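RavA (Legionella pneumophila str. Paris, PDB 6WO6) is an effector of the bacterium, probably delivered into host cells during invasion, whose precise activity is not established. Local coordinates at residues Ala164-His169 with Cys200-Ser205. The protein carries 2 engineered substitutions. Residues are numbered along the deposited sequence; the frame is centred on the assembly and turned at random.
Sequences AAKVGH and CIEFAS
Lys166 and Glu202 join helix 162-181 to the C-terminal end of helix 197-202 by a salt bridge made chiefly to one carboxylate oxygen. The NZ of Lys166 lies 2.8 Å from Glu202 OE2, whose syn lone pair it uses, and a weak second bond reaches Glu202 OE1. The two side chains meet at about a right angle. Lys166 is bent about CB-CG (chi2 -63°), which carries NZ across to the Glu202 carboxylate, while Glu202 runs extended beyond CG (chi2 -179°) to present that carboxylate to the ammonium.

Beneath this ion pair lies Phe203, the first residue to leave helical geometry. Its ring lies against helix 162-181 and bears on backbone as well as side chain: Phe203 CZ is 3.4 Å from the carbonyl O of Lys166 and 4.2 Å from its CB. One turn further along, His169 CB sits 3.9 Å from Phe203 CE2, an oblique approach. The ring also touches Val132 and Ala135 of helix 131-141, so it packs between two helices.

A water may link Glu202 OE1 to His169 ND1, but this bridge is tentative, its bond to the histidine being weak. Within helix 162-181, Ala165 O lies 3.2 Å above one face of the imidazole of His169, offset toward the rim. With 185 Å² buried in all, the contact is modest: a buried aromatic provides the apolar filling, and above it the salt bridge to Lys166 NZ probably favours the charged form of Glu202.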
ATOM      1  N   ALA A 164     -10.535  -8.657  -5.045  1.00 47.64           N
ATOM      2  CA  ALA A 164     -10.233  -9.418  -3.835  1.00 46.93           C
ATOM      3  C   ALA A 164      -8.774  -9.864  -3.812  1.00 45.91           C
ATOM      4  O   ALA A 164      -8.120  -9.836  -2.760  1.00 46.52           O
ATOM      5  CB  ALA A 164     -11.171 -10.619  -3.728  1.00 47.19           C
ATOM      6  N   ALA A 165      -8.245 -10.267  -4.971  1.00 44.44           N
ATOM      7  CA  ALA A 165      -6.840 -10.649  -5.053  1.00 43.74           C
ATOM      8  C   ALA A 165      -5.930  -9.473  -4.717  1.00 45.38           C
ATOM      9  O   ALA A 165      -4.957  -9.627  -3.964  1.00 47.57           O
ATOM     10  CB  ALA A 165      -6.528 -11.192  -6.447  1.00 41.65           C
ATOM     11  N   LYS A 166      -6.236  -8.287  -5.259  1.00 43.83           N
ATOM     12  CA  LYS A 166      -5.412  -7.114  -4.974  1.00 43.04           C
ATOM     13  C   LYS A 166      -5.480  -6.734  -3.499  1.00 44.63           C
ATOM     14  O   LYS A 166      -4.474  -6.316  -2.913  1.00 44.72           O
ATOM     15  CB  LYS A 166      -5.842  -5.938  -5.851  1.00 42.10           C
ATOM     16  CG  LYS A 166      -5.610  -6.145  -7.342  1.00 42.52           C
ATOM     17  CD  LYS A 166      -4.137  -6.300  -7.675  1.00 43.47           C
ATOM     18  CE  LYS A 166      -3.949  -6.607  -9.150  1.00 45.82           C
ATOM     19  NZ  LYS A 166      -2.547  -6.991  -9.465  1.00 48.51           N
ATOM     20  N   VAL A 167      -6.657  -6.868  -2.883  1.00 45.71           N
ATOM     21  CA  VAL A 167      -6.778  -6.559  -1.460  1.00 46.27           C
ATOM     22  C   VAL A 167      -5.941  -7.527  -0.633  1.00 46.75           C
ATOM     23  O   VAL A 167      -5.250  -7.124   0.312  1.00 47.87           O
ATOM     24  CB  VAL A 167      -8.257  -6.567  -1.030  1.00 46.50           C
ATOM     25  CG1 VAL A 167      -8.374  -6.632   0.485  1.00 46.82           C
ATOM     26  CG2 VAL A 167      -8.952  -5.327  -1.555  1.00 47.25           C
ATOM     27  N   GLY A 168      -5.987  -8.817  -0.977  1.00 45.99           N
ATOM     28  CA  GLY A 168      -5.115  -9.772  -0.310  1.00 47.45           C
ATOM     29  C   GLY A 168      -3.647  -9.407  -0.443  1.00 48.95           C
ATOM     30  O   GLY A 168      -2.890  -9.462   0.533  1.00 50.00           O
ATOM     31  N   HIS A 169      -3.232  -9.005  -1.648  1.00 48.37           N
ATOM     32  CA  HIS A 169      -1.832  -8.660  -1.879  1.00 50.20           C
ATOM     33  C   HIS A 169      -1.406  -7.456  -1.042  1.00 53.53           C
ATOM     34  O   HIS A 169      -0.339  -7.465  -0.409  1.00 54.70           O
ATOM     35  CB  HIS A 169      -1.609  -8.389  -3.366  1.00 51.30           C
ATOM     36  CG  HIS A 169      -1.743  -9.604  -4.228  1.00 55.71           C
ATOM     37  ND1 HIS A 169      -1.897  -9.530  -5.596  1.00 57.61           N
ATOM     38  CD2 HIS A 169      -1.737 -10.922  -3.921  1.00 57.87           C
ATOM     39  CE1 HIS A 169      -1.985 -10.751  -6.093  1.00 58.90           C
ATOM     40  NE2 HIS A 169      -1.890 -11.614  -5.098  1.00 58.46           N
ATOM     41  N   CYS A 200       5.027  -5.622  -4.132  1.00 51.11           N
ATOM     42  CA  CYS A 200       5.743  -4.486  -3.557  1.00 50.82           C
ATOM     43  C   CYS A 200       5.677  -3.272  -4.476  1.00 50.75           C
ATOM     44  O   CYS A 200       5.478  -2.143  -4.012  1.00 52.95           O
ATOM     45  CB  CYS A 200       7.199  -4.859  -3.276  1.00 51.56           C
ATOM     46  SG  CYS A 200       7.446  -6.107  -1.982  1.00 52.01           S
ATOM     47  N   ILE A 201       5.828  -3.485  -5.783  1.00 49.41           N
ATOM     48  CA  ILE A 201       5.829  -2.365  -6.720  1.00 50.44           C
ATOM     49  C   ILE A 201       4.426  -1.781  -6.867  1.00 54.74           C
ATOM     50  O   ILE A 201       4.242  -0.558  -6.849  1.00 54.50           O
ATOM     51  CB  ILE A 201       6.410  -2.805  -8.076  1.00 47.33           C
ATOM     52  CG1 ILE A 201       7.897  -3.139  -7.927  1.00 43.72           C
ATOM     53  CG2 ILE A 201       6.200  -1.728  -9.130  1.00 46.92           C
ATOM     54  CD1 ILE A 201       8.532  -3.685  -9.180  1.00 43.91           C
ATOM     55  N   GLU A 202       3.416  -2.648  -7.010  1.00 58.58           N
ATOM     56  CA  GLU A 202       2.045  -2.181  -7.197  1.00 60.15           C
ATOM     57  C   GLU A 202       1.562  -1.344  -6.019  1.00 58.71           C
ATOM     58  O   GLU A 202       0.766  -0.417  -6.205  1.00 61.04           O
ATOM     59  CB  GLU A 202       1.104  -3.370  -7.411  1.00 62.35           C
ATOM     60  CG  GLU A 202       0.807  -3.681  -8.869  1.00 67.61           C
ATOM     61  CD  GLU A 202      -0.153  -4.849  -9.035  1.00 71.17           C
ATOM     62  OE1 GLU A 202      -0.503  -5.481  -8.015  1.00 71.68           O
ATOM     63  OE2 GLU A 202      -0.556  -5.137 -10.183  1.00 72.53           O
ATOM     64  N   PHE A 203       2.028  -1.650  -4.811  1.00 54.33           N
ATOM     65  CA  PHE A 203       1.593  -0.970  -3.597  1.00 52.16           C
ATOM     66  C   PHE A 203       2.761  -0.278  -2.905  1.00 49.67           C
ATOM     67  O   PHE A 203       2.881  -0.306  -1.679  1.00 48.99           O
ATOM     68  CB  PHE A 203       0.910  -1.947  -2.644  1.00 53.08           C
ATOM     69  CG  PHE A 203      -0.305  -2.614  -3.226  1.00 54.94           C
ATOM     70  CD1 PHE A 203      -1.513  -1.936  -3.311  1.00 56.08           C
ATOM     71  CD2 PHE A 203      -0.244  -3.922  -3.681  1.00 54.85           C
ATOM     72  CE1 PHE A 203      -2.636  -2.552  -3.847  1.00 55.85           C
ATOM     73  CE2 PHE A 203      -1.360  -4.543  -4.215  1.00 54.18           C
ATOM     74  CZ  PHE A 203      -2.558  -3.857  -4.299  1.00 54.96           C
ATOM     75  N   ALA A 204       3.626   0.371  -3.690  1.00 48.90           N
ATOM     76  CA  ALA A 204       4.848   0.963  -3.151  1.00 45.53           C
ATOM     77  C   ALA A 204       4.574   2.067  -2.136  1.00 47.91           C
ATOM     78  O   ALA A 204       5.421   2.314  -1.267  1.00 49.20           O
ATOM     79  CB  ALA A 204       5.714   1.510  -4.287  1.00 41.87           C
ATOM     80  N   SER A 205       3.414   2.727  -2.221  1.00 49.36           N
ATOM     81  CA  SER A 205       3.087   3.769  -1.250  1.00 53.76           C
ATOM     82  C   SER A 205       3.092   3.234   0.175  1.00 52.65           C
ATOM     83  O   SER A 205       3.348   3.989   1.120  1.00 53.52           O
ATOM     84  CB  SER A 205       1.726   4.385  -1.569  1.00 60.38           C
ATOM     85  OG  SER A 205       1.653   4.789  -2.922  1.00 65.45           O
TER
HETATM   86  O   HOH W   1       0.000  -7.637  -6.850  1.00 65.80           O